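Local coordinates for protein listeriolysin O (Listeria monocytogenes, PDB 4CDB) that forms large oligomeric pores in cholesterol-containing host membranes, inserting after a major conformational change and so lysing the cell, at residues 272-281 and 295-303; 220-231 and 253-261. All blocks are in the same frame, centred on the assembly; numbering follows the deposited sequence.

Interaction 1: residues 272-281 and 295-303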
loop_
_atom_site.group_PDB
_atom_site.type_symbol
_atom_site.label_atom_id
_atom_site.label_comp_id
_atom_site.label_asym_id
_atom_site.label_seq_id
_atom_site.Cartn_x
_atom_site.Cartn_y
_atom_site.Cartn_z
ATOM N N SER A 272 9.734 -8.768 -10.997
ATOM C CA SER A 272 8.876 -9.862 -11.429
ATOM C C SER A 272 7.584 -9.374 -12.081
ATOM O O SER A 272 6.994 -8.380 -11.656
ATOM C CB SER A 272 8.544 -10.771 -10.245
ATOM O OG SER A 272 7.546 -11.712 -10.599
ATOM N N HIS A 273 7.150 -10.085 -13.116
ATOM C CA HIS A 273 5.915 -9.749 -13.808
ATOM C C HIS A 273 4.782 -10.657 -13.345
ATOM O O HIS A 273 3.679 -10.611 -13.886
ATOM C CB HIS A 273 6.097 -9.874 -15.322
ATOM C CG HIS A 273 7.201 -9.028 -15.872
ATOM N ND1 HIS A 273 6.981 -7.798 -16.450
ATOM C CD2 HIS A 273 8.539 -9.240 -15.939
ATOM C CE1 HIS A 273 8.134 -7.285 -16.847
ATOM N NE2 HIS A 273 9.093 -8.144 -16.547
ATOM N N SER A 274 5.062 -11.480 -12.339
ATOM C CA SER A 274 4.091 -12.451 -11.844
ATOM C C SER A 274 2.838 -11.805 -11.254
ATOM O O SER A 274 2.865 -10.657 -10.807
ATOM C CB SER A 274 4.736 -13.371 -10.807
ATOM O OG SER A 274 3.784 -14.265 -10.261
ATOM N N THR A 275 1.741 -12.555 -11.255
ATOM C CA THR A 275 0.474 -12.075 -10.715
ATOM C C THR A 275 0.316 -12.482 -9.252
ATOM O O THR A 275 -0.732 -12.260 -8.644
ATOM C CB THR A 275 -0.715 -12.620 -11.528
ATOM O OG1 THR A 275 -1.934 -12.038 -11.050
ATOM C CG2 THR A 275 -0.792 -14.134 -11.403
ATOM N N LYS A 276 1.366 -13.075 -8.692
ATOM C CA LYS A 276 1.340 -13.561 -7.316
ATOM C C LYS A 276 2.180 -12.706 -6.372
ATOM O O LYS A 276 2.379 -13.069 -5.211
ATOM C CB LYS A 276 1.831 -15.009 -7.255
ATOM C CG LYS A 276 0.813 -16.046 -7.689
ATOM C CD LYS A 276 1.378 -17.448 -7.530
ATOM C CE LYS A 276 0.287 -18.502 -7.611
ATOM N NZ LYS A 276 -0.457 -18.443 -8.898
ATOM N N VAL A 277 2.670 -11.577 -6.874
ATOM C CA VAL A 277 3.561 -10.708 -6.109
ATOM C C VAL A 277 2.953 -10.247 -4.781
ATOM O O VAL A 277 3.627 -10.247 -3.751
ATOM C CB VAL A 277 4.012 -9.492 -6.947
ATOM C CG1 VAL A 277 4.828 -8.528 -6.107
ATOM C CG2 VAL A 277 4.816 -9.959 -8.149
ATOM N N LYS A 278 1.675 -9.878 -4.810
ATOM C CA LYS A 278 0.965 -9.465 -3.601
ATOM C C LYS A 278 0.980 -10.573 -2.548
ATOM O O LYS A 278 1.364 -10.343 -1.402
ATOM C CB LYS A 278 -0.479 -9.075 -3.930
ATOM C CG LYS A 278 -1.286 -8.563 -2.742
ATOM C CD LYS A 278 -0.807 -7.190 -2.287
ATOM C CE LYS A 278 -1.740 -6.582 -1.245
ATOM N NZ LYS A 278 -1.765 -7.357 0.028
ATOM N N ALA A 279 0.574 -11.773 -2.951
ATOM C CA ALA A 279 0.553 -12.924 -2.052
ATOM C C ALA A 279 1.951 -13.241 -1.533
ATOM O O ALA A 279 2.124 -13.607 -0.370
ATOM C CB ALA A 279 -0.037 -14.135 -2.755
ATOM N N ALA A 280 2.944 -13.097 -2.404
ATOM C CA ALA A 280 4.335 -13.292 -2.019
ATOM C C ALA A 280 4.752 -12.257 -0.980
ATOM O O ALA A 280 5.385 -12.592 0.023
ATOM C CB ALA A 280 5.234 -13.213 -3.237
ATOM N N PHE A 281 4.395 -11.001 -1.233
ATOM C CA PHE A 281 4.675 -9.911 -0.305
ATOM C C PHE A 281 3.989 -10.150 1.037
ATOM O O PHE A 281 4.581 -9.924 2.093
ATOM C CB PHE A 281 4.217 -8.571 -0.888
ATOM C CG PHE A 281 5.163 -7.986 -1.904
ATOM C CD1 PHE A 281 6.395 -8.570 -2.152
ATOM C CD2 PHE A 281 4.821 -6.839 -2.603
ATOM C CE1 PHE A 281 7.265 -8.025 -3.083
ATOM C CE2 PHE A 281 5.685 -6.288 -3.534
ATOM C CZ PHE A 281 6.909 -6.883 -3.774
ATOM N N GLU A 295 7.159 -20.624 -6.432
ATOM C CA GLU A 295 6.787 -19.429 -7.184
ATOM C C GLU A 295 6.838 -18.199 -6.280
ATOM O O GLU A 295 7.402 -17.168 -6.647
ATOM C CB GLU A 295 5.393 -19.586 -7.797
ATOM C CG GLU A 295 4.599 -20.786 -7.282
ATOM C CD GLU A 295 4.079 -20.608 -5.862
ATOM O OE1 GLU A 295 4.885 -20.309 -4.956
ATOM O OE2 GLU A 295 2.861 -20.780 -5.649
ATOM N N LEU A 296 6.246 -18.320 -5.096
ATOM C CA LEU A 296 6.288 -17.257 -4.102
ATOM C C LEU A 296 7.704 -17.125 -3.556
ATOM O O LEU A 296 8.182 -16.021 -3.296
ATOM C CB LEU A 296 5.315 -17.555 -2.959
ATOM C CG LEU A 296 3.845 -17.791 -3.315
ATOM C CD1 LEU A 296 3.039 -18.095 -2.063
ATOM C CD2 LEU A 296 3.264 -16.596 -4.049
ATOM N N THR A 297 8.370 -18.264 -3.393
ATOM C CA THR A 297 9.732 -18.300 -2.873
ATOM C C THR A 297 10.701 -17.610 -3.831
ATOM O O THR A 297 11.664 -16.973 -3.403
ATOM C CB THR A 297 10.196 -19.751 -2.617
ATOM O OG1 THR A 297 9.219 -20.434 -1.820
ATOM C CG2 THR A 297 11.534 -19.772 -1.894
ATOM N N ASN A 298 10.433 -17.729 -5.128
ATOM C CA ASN A 298 11.282 -17.114 -6.143
ATOM C C ASN A 298 11.106 -15.600 -6.196
ATOM O O ASN A 298 12.080 -14.860 -6.321
ATOM C CB ASN A 298 11.012 -17.725 -7.521
ATOM C CG ASN A 298 12.195 -17.594 -8.460
ATOM O OD1 ASN A 298 12.347 -16.587 -9.152
ATOM N ND2 ASN A 298 13.042 -18.618 -8.490
ATOM N N ILE A 299 9.859 -15.148 -6.106
ATOM C CA ILE A 299 9.563 -13.720 -6.086
ATOM C C ILE A 299 10.261 -13.049 -4.906
ATOM O O ILE A 299 10.919 -12.021 -5.066
ATOM C CB ILE A 299 8.043 -13.454 -6.022
ATOM C CG1 ILE A 299 7.361 -13.956 -7.295
ATOM C CG2 ILE A 299 7.762 -11.970 -5.823
ATOM C CD1 ILE A 299 5.870 -13.689 -7.338
ATOM N N ILE A 300 10.128 -13.656 -3.728
ATOM C CA ILE A 300 10.743 -13.143 -2.505
ATOM C C ILE A 300 12.265 -13.070 -2.613
ATOM O O ILE A 300 12.877 -12.089 -2.188
ATOM C CB ILE A 300 10.333 -13.987 -1.274
ATOM C CG1 ILE A 300 8.835 -13.828 -1.013
ATOM C CG2 ILE A 300 11.128 -13.583 -0.039
ATOM C CD1 ILE A 300 8.338 -14.571 0.203
ATOM N N LYS A 301 12.864 -14.104 -3.196
ATOM C CA LYS A 301 14.309 -14.147 -3.413
ATOM C C LYS A 301 14.784 -12.977 -4.274
ATOM O O LYS A 301 15.880 -12.451 -4.075
ATOM C CB LYS A 301 14.705 -15.474 -4.068
ATOM C CG LYS A 301 16.189 -15.606 -4.373
ATOM C CD LYS A 301 17.020 -15.599 -3.099
ATOM C CE LYS A 301 18.510 -15.635 -3.405
ATOM N NZ LYS A 301 18.964 -14.401 -4.106
ATOM N N ASN A 302 13.947 -12.571 -5.223
ATOM C CA ASN A 302 14.291 -11.490 -6.139
ATOM C C ASN A 302 13.542 -10.192 -5.829
ATOM O O ASN A 302 13.326 -9.360 -6.710
ATOM C CB ASN A 302 14.039 -11.920 -7.588
ATOM C CG ASN A 302 14.647 -13.276 -7.908
ATOM O OD1 ASN A 302 15.825 -13.379 -8.253
ATOM N ND2 ASN A 302 13.842 -14.327 -7.794
ATOM N N SER A 303 13.149 -10.025 -4.571
ATOM C CA SER A 303 12.475 -8.805 -4.138
ATOM C C SER A 303 13.272 -8.113 -3.039
ATOM O O SER A 303 13.914 -8.772 -2.221
ATOM C CB SER A 303 11.065 -9.116 -3.632
ATOM O OG SER A 303 10.289 -9.756 -4.630
#

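Interaction 2: residues 220-231 and 253-261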
loop_
_atom_site.group_PDB
_atom_site.type_symbol
_atom_site.label_atom_id
_atom_site.label_comp_id
_atom_site.label_asym_id
_atom_site.label_seq_id
_atom_site.Cartn_x
_atom_site.Cartn_y
_atom_site.Cartn_z
ATOM N N VAL A 220 -3.737 9.296 24.234
ATOM C CA VAL A 220 -4.134 10.327 25.178
ATOM C C VAL A 220 -5.278 11.144 24.589
ATOM O O VAL A 220 -5.142 11.737 23.513
ATOM C CB VAL A 220 -2.958 11.256 25.543
ATOM C CG1 VAL A 220 -3.440 12.407 26.418
ATOM C CG2 VAL A 220 -1.854 10.467 26.244
ATOM N N ASN A 221 -6.409 11.160 25.290
ATOM C CA ASN A 221 -7.579 11.900 24.827
ATOM C C ASN A 221 -7.964 13.061 25.750
ATOM O O ASN A 221 -7.487 13.154 26.885
ATOM C CB ASN A 221 -8.766 10.958 24.611
ATOM C CG ASN A 221 -9.228 10.300 25.893
ATOM O OD1 ASN A 221 -8.493 10.255 26.878
ATOM N ND2 ASN A 221 -10.450 9.783 25.887
ATOM N N VAL A 222 -8.829 13.941 25.250
ATOM C CA VAL A 222 -9.226 15.147 25.968
ATOM C C VAL A 222 -10.722 15.119 26.260
ATOM O O VAL A 222 -11.495 14.544 25.495
ATOM C CB VAL A 222 -8.906 16.407 25.134
ATOM C CG1 VAL A 222 -9.073 17.666 25.961
ATOM C CG2 VAL A 222 -7.494 16.333 24.601
ATOM N N ASN A 223 -11.129 15.727 27.373
ATOM C CA ASN A 223 -12.545 15.874 27.697
ATOM C C ASN A 223 -13.293 16.608 26.586
ATOM O O ASN A 223 -12.721 17.458 25.906
ATOM C CB ASN A 223 -12.712 16.641 29.010
ATOM C CG ASN A 223 -12.284 18.093 28.894
ATOM O OD1 ASN A 223 -11.092 18.400 28.862
ATOM N ND2 ASN A 223 -13.258 18.995 28.836
ATOM N N GLU A 224 -14.565 16.270 26.398
ATOM C CA GLU A 224 -15.398 16.978 25.432
ATOM C C GLU A 224 -16.230 18.042 26.139
ATOM O O GLU A 224 -17.172 17.718 26.862
ATOM C CB GLU A 224 -16.300 16.005 24.666
ATOM C CG GLU A 224 -15.550 15.002 23.800
ATOM C CD GLU A 224 -16.475 14.131 22.966
ATOM O OE1 GLU A 224 -17.709 14.270 23.098
ATOM O OE2 GLU A 224 -15.965 13.307 22.176
ATOM N N PRO A 225 -15.884 19.320 25.926
ATOM C CA PRO A 225 -16.550 20.436 26.608
ATOM C C PRO A 225 -18.017 20.569 26.209
ATOM O O PRO A 225 -18.362 20.382 25.040
ATOM C CB PRO A 225 -15.758 21.657 26.130
ATOM C CG PRO A 225 -15.197 21.246 24.811
ATOM C CD PRO A 225 -14.874 19.787 24.960
ATOM N N THR A 226 -18.868 20.890 27.178
ATOM C CA THR A 226 -20.291 21.074 26.916
ATOM C C THR A 226 -20.563 22.418 26.246
ATOM O O THR A 226 -21.628 22.627 25.668
ATOM C CB THR A 226 -21.120 20.986 28.211
ATOM O OG1 THR A 226 -20.610 21.920 29.171
ATOM C CG2 THR A 226 -21.063 19.581 28.793
ATOM N N ARG A 227 -19.596 23.326 26.341
ATOM C CA ARG A 227 -19.692 24.631 25.697
ATOM C C ARG A 227 -18.462 24.862 24.834
ATOM O O ARG A 227 -17.344 24.556 25.250
ATOM C CB ARG A 227 -19.805 25.747 26.735
ATOM C CG ARG A 227 -21.006 25.628 27.656
ATOM C CD ARG A 227 -20.969 26.692 28.744
ATOM N NE ARG A 227 -20.940 28.040 28.184
ATOM C CZ ARG A 227 -20.741 29.145 28.894
ATOM N NH1 ARG A 227 -20.549 29.073 30.205
ATOM N NH2 ARG A 227 -20.731 30.326 28.292
ATOM N N PRO A 228 -18.669 25.395 23.621
ATOM C CA PRO A 228 -17.567 25.706 22.704
ATOM C C PRO A 228 -16.560 26.677 23.312
ATOM O O PRO A 228 -15.372 26.606 23.003
ATOM C CB PRO A 228 -18.279 26.355 21.515
ATOM C CG PRO A 228 -19.649 25.758 21.531
ATOM C CD PRO A 228 -19.987 25.588 22.988
ATOM N N SER A 229 -17.033 27.568 24.176
ATOM C CA SER A 229 -16.176 28.588 24.776
ATOM C C SER A 229 -15.252 28.056 25.872
ATOM O O SER A 229 -14.340 28.758 26.303
ATOM C CB SER A 229 -17.022 29.735 25.333
ATOM O OG SER A 229 -17.932 29.266 26.311
ATOM N N ARG A 230 -15.488 26.826 26.323
ATOM C CA ARG A 230 -14.724 26.264 27.440
ATOM C C ARG A 230 -13.223 26.153 27.174
ATOM O O ARG A 230 -12.422 26.229 28.101
ATOM C CB ARG A 230 -15.279 24.898 27.861
ATOM C CG ARG A 230 -16.102 24.927 29.140
ATOM C CD ARG A 230 -15.334 25.570 30.292
ATOM N NE ARG A 230 -14.705 24.593 31.179
ATOM C CZ ARG A 230 -13.399 24.339 31.224
ATOM N NH1 ARG A 230 -12.562 24.991 30.429
ATOM N NH2 ARG A 230 -12.930 23.433 32.070
ATOM N N PHE A 231 -12.845 25.974 25.913
ATOM C CA PHE A 231 -11.436 25.786 25.572
ATOM C C PHE A 231 -10.665 27.100 25.482
ATOM O O PHE A 231 -9.434 27.110 25.509
ATOM C CB PHE A 231 -11.287 24.987 24.273
ATOM C CG PHE A 231 -11.354 23.497 24.467
ATOM C CD1 PHE A 231 -11.337 22.949 25.741
ATOM C CD2 PHE A 231 -11.426 22.643 23.377
ATOM C CE1 PHE A 231 -11.396 21.578 25.927
ATOM C CE2 PHE A 231 -11.485 21.271 23.554
ATOM C CZ PHE A 231 -11.470 20.738 24.833
ATOM N N ALA A 253 -11.799 23.450 15.290
ATOM C CA ALA A 253 -11.786 22.064 15.737
ATOM C C ALA A 253 -10.672 21.869 16.752
ATOM O O ALA A 253 -9.772 22.705 16.864
ATOM C CB ALA A 253 -11.602 21.121 14.554
ATOM N N TYR A 254 -10.731 20.769 17.495
ATOM C CA TYR A 254 -9.673 20.443 18.442
ATOM C C TYR A 254 -9.195 19.003 18.285
ATOM O O TYR A 254 -9.946 18.129 17.847
ATOM C CB TYR A 254 -10.123 20.698 19.885
ATOM C CG TYR A 254 -11.249 19.807 20.360
ATOM C CD1 TYR A 254 -12.569 20.101 20.045
ATOM C CD2 TYR A 254 -10.994 18.681 21.133
ATOM C CE1 TYR A 254 -13.603 19.293 20.478
ATOM C CE2 TYR A 254 -12.022 17.868 21.571
ATOM C CZ TYR A 254 -13.325 18.180 21.241
ATOM O OH TYR A 254 -14.353 17.376 21.672
ATOM N N ILE A 255 -7.938 18.763 18.636
ATOM C CA ILE A 255 -7.398 17.412 18.624
ATOM C C ILE A 255 -7.924 16.657 19.845
ATOM O O ILE A 255 -7.511 16.917 20.977
ATOM C CB ILE A 255 -5.857 17.425 18.594
ATOM C CG1 ILE A 255 -5.360 18.199 17.369
ATOM C CG2 ILE A 255 -5.307 16.010 18.590
ATOM C CD1 ILE A 255 -3.851 18.217 17.213
ATOM N N SER A 256 -8.849 15.731 19.605
ATOM C CA SER A 256 -9.533 15.017 20.679
ATOM C C SER A 256 -8.731 13.837 21.229
ATOM O O SER A 256 -8.927 13.428 22.370
ATOM C CB SER A 256 -10.912 14.547 20.208
ATOM O OG SER A 256 -10.815 13.821 18.994
ATOM N N SER A 257 -7.827 13.297 20.416
ATOM C CA SER A 257 -7.031 12.143 20.821
ATOM C C SER A 257 -5.772 12.009 19.975
ATOM O O SER A 257 -5.805 12.251 18.771
ATOM C CB SER A 257 -7.862 10.863 20.715
ATOM O OG SER A 257 -7.111 9.735 21.125
ATOM N N VAL A 258 -4.667 11.626 20.610
ATOM C CA VAL A 258 -3.404 11.427 19.908
ATOM C C VAL A 258 -2.847 10.035 20.184
ATOM O O VAL A 258 -2.742 9.617 21.340
ATOM C CB VAL A 258 -2.341 12.469 20.327
ATOM C CG1 VAL A 258 -1.009 12.186 19.634
ATOM C CG2 VAL A 258 -2.813 13.882 20.018
ATOM N N ALA A 259 -2.498 9.318 19.120
ATOM C CA ALA A 259 -1.879 8.003 19.254
ATOM C C ALA A 259 -0.356 8.128 19.282
ATOM O O ALA A 259 0.246 8.743 18.397
ATOM C CB ALA A 259 -2.317 7.083 18.120
ATOM N N TYR A 260 0.263 7.554 20.310
ATOM C CA TYR A 260 1.714 7.597 20.457
ATOM C C TYR A 260 2.304 6.212 20.233
ATOM O O TYR A 260 1.714 5.208 20.630
ATOM C CB TYR A 260 2.104 8.092 21.853
ATOM C CG TYR A 260 1.696 9.518 22.157
ATOM C CD1 TYR A 260 0.411 9.815 22.592
ATOM C CD2 TYR A 260 2.603 10.562 22.036
ATOM C CE1 TYR A 260 0.035 11.112 22.882
ATOM C CE2 TYR A 260 2.238 11.866 22.324
ATOM C CZ TYR A 260 0.951 12.135 22.746
ATOM O OH TYR A 260 0.577 13.427 23.036
ATOM N N GLY A 261 3.474 6.162 19.606
ATOM C CA GLY A 261 4.147 4.896 19.389
ATOM C C GLY A 261 5.203 4.893 18.303
ATOM O O GLY A 261 5.926 5.870 18.105
#

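Interaction 1: residues 272-281 and 295-303
Ile299 is the side chain that fills the angle between the two helices, reaching from 295-301 into the bend where 272-276 leads into helix 277-281. With CG1 set anti to the carbonyl carbon (chi1 -65°) and CD1 extended beyond it, the chain reaches along the serine turns: CD1 lies 3.6 Å from Ser274 OG and 4.0 Å from Val277 CG2, which it meets at about a right angle. The other branch, CG2, rests on the methyl of Ala280, 3.8 Å from its CB. The axes of the short helical segments pass 8.9 Å apart at a crossing angle of -78°. Leu296 flanks the alanine, its CD2 lying 3.9 Å from Lys276 CB and also touching Ala280; Ile300 CD1 lies 3.6 Å from Ala280 O. No hydrogen bond joins the segments. Instead Ser272 OG accepts from Ser274 N, and Ser274 OG from Lys276 N, two successive ST turns leading up to the helix, with Lys276 at its N-cap position. Lys276 NZ stays 5.2 Å from Glu295 OE2, too far for a salt bridge, though the opposite charges would probably attract weakly. Phe281 brings its ring edge to Ser303, CE1 to OG 3.8 Å, while Val277 CG1 lies over one face, toward the rim. Both helices fall in segments expected to refold into membrane-spanning beta strands, consistent with this being their soluble form. Strand 262-270 packs against the pair through Thr270, which touches Val277, Phe281 and Ser303; Gln207 and Glu209 of strand 207-222 border the first helix, and Leu325 meets Ile300 and Phe281.

Interaction 2: residues 220-231 and 253-261
An antiparallel strand pair in the large antiparallel sheet of this cholesterol-dependent cytolysin joins 220-222 to 253-260. Val220 and Val258 form a hydrogen-bonded pair, Val220 N to Val258 O at 3.1 Å and Val258 N to Val220 O at 2.9 Å; Asn221 and Ser257 follow as a non-hydrogen-bonded pair. Beyond them Val222 N still reaches Ser256 O, though the bond is more bent (148°). On the valine face, Val220 CG2 touches Tyr260 CE1 at 3.9 Å. Strand 207-222 also pairs with strand 114-118 here, Asn221 bonding to Ser117 through the backbone, and strand 345-353 runs along 252-260. Past Val222 the chains diverge, and the Tyr254 ring lies between its own strand and the 223-231 loop. Its CG sits between the backbone N and the carbonyl carbon (chi1 65°), a setting that turns the ring toward that loop. Phe231 meets it in a T-shaped stack: the CE2 edge points at the tyrosine face, 3.5 Å from Tyr254 CG, with the planes at 82°. Pro225 CG lies over one face of the Phe231 ring, toward its rim. At the far end of the tyrosine, Glu224 CG comes within 3.4 Å of Tyr254 OH, whose hydrogen-bond partner is Asn357 OD1.

Interaction 2 closes before interaction 1 opens along the chain, and the two never touch: their centres lie 45 Å apart, their nearest atoms about 22 Å. The same strands nevertheless link them. Strand 207-222 ends in interaction 2, while its start lies beside interaction 1; strand 252-260 turns a corner at Gly261 into strand 262-270, which leads to Ser272. The sites differ in character, since interaction 1 lies largely in segments expected to refold into transmembrane strands, whereas those of interaction 2 fall outside the assigned ranges. Sodium ions lie near both, about 4 Å from the Phe281 side chain and about 6 Å from that of Tyr260.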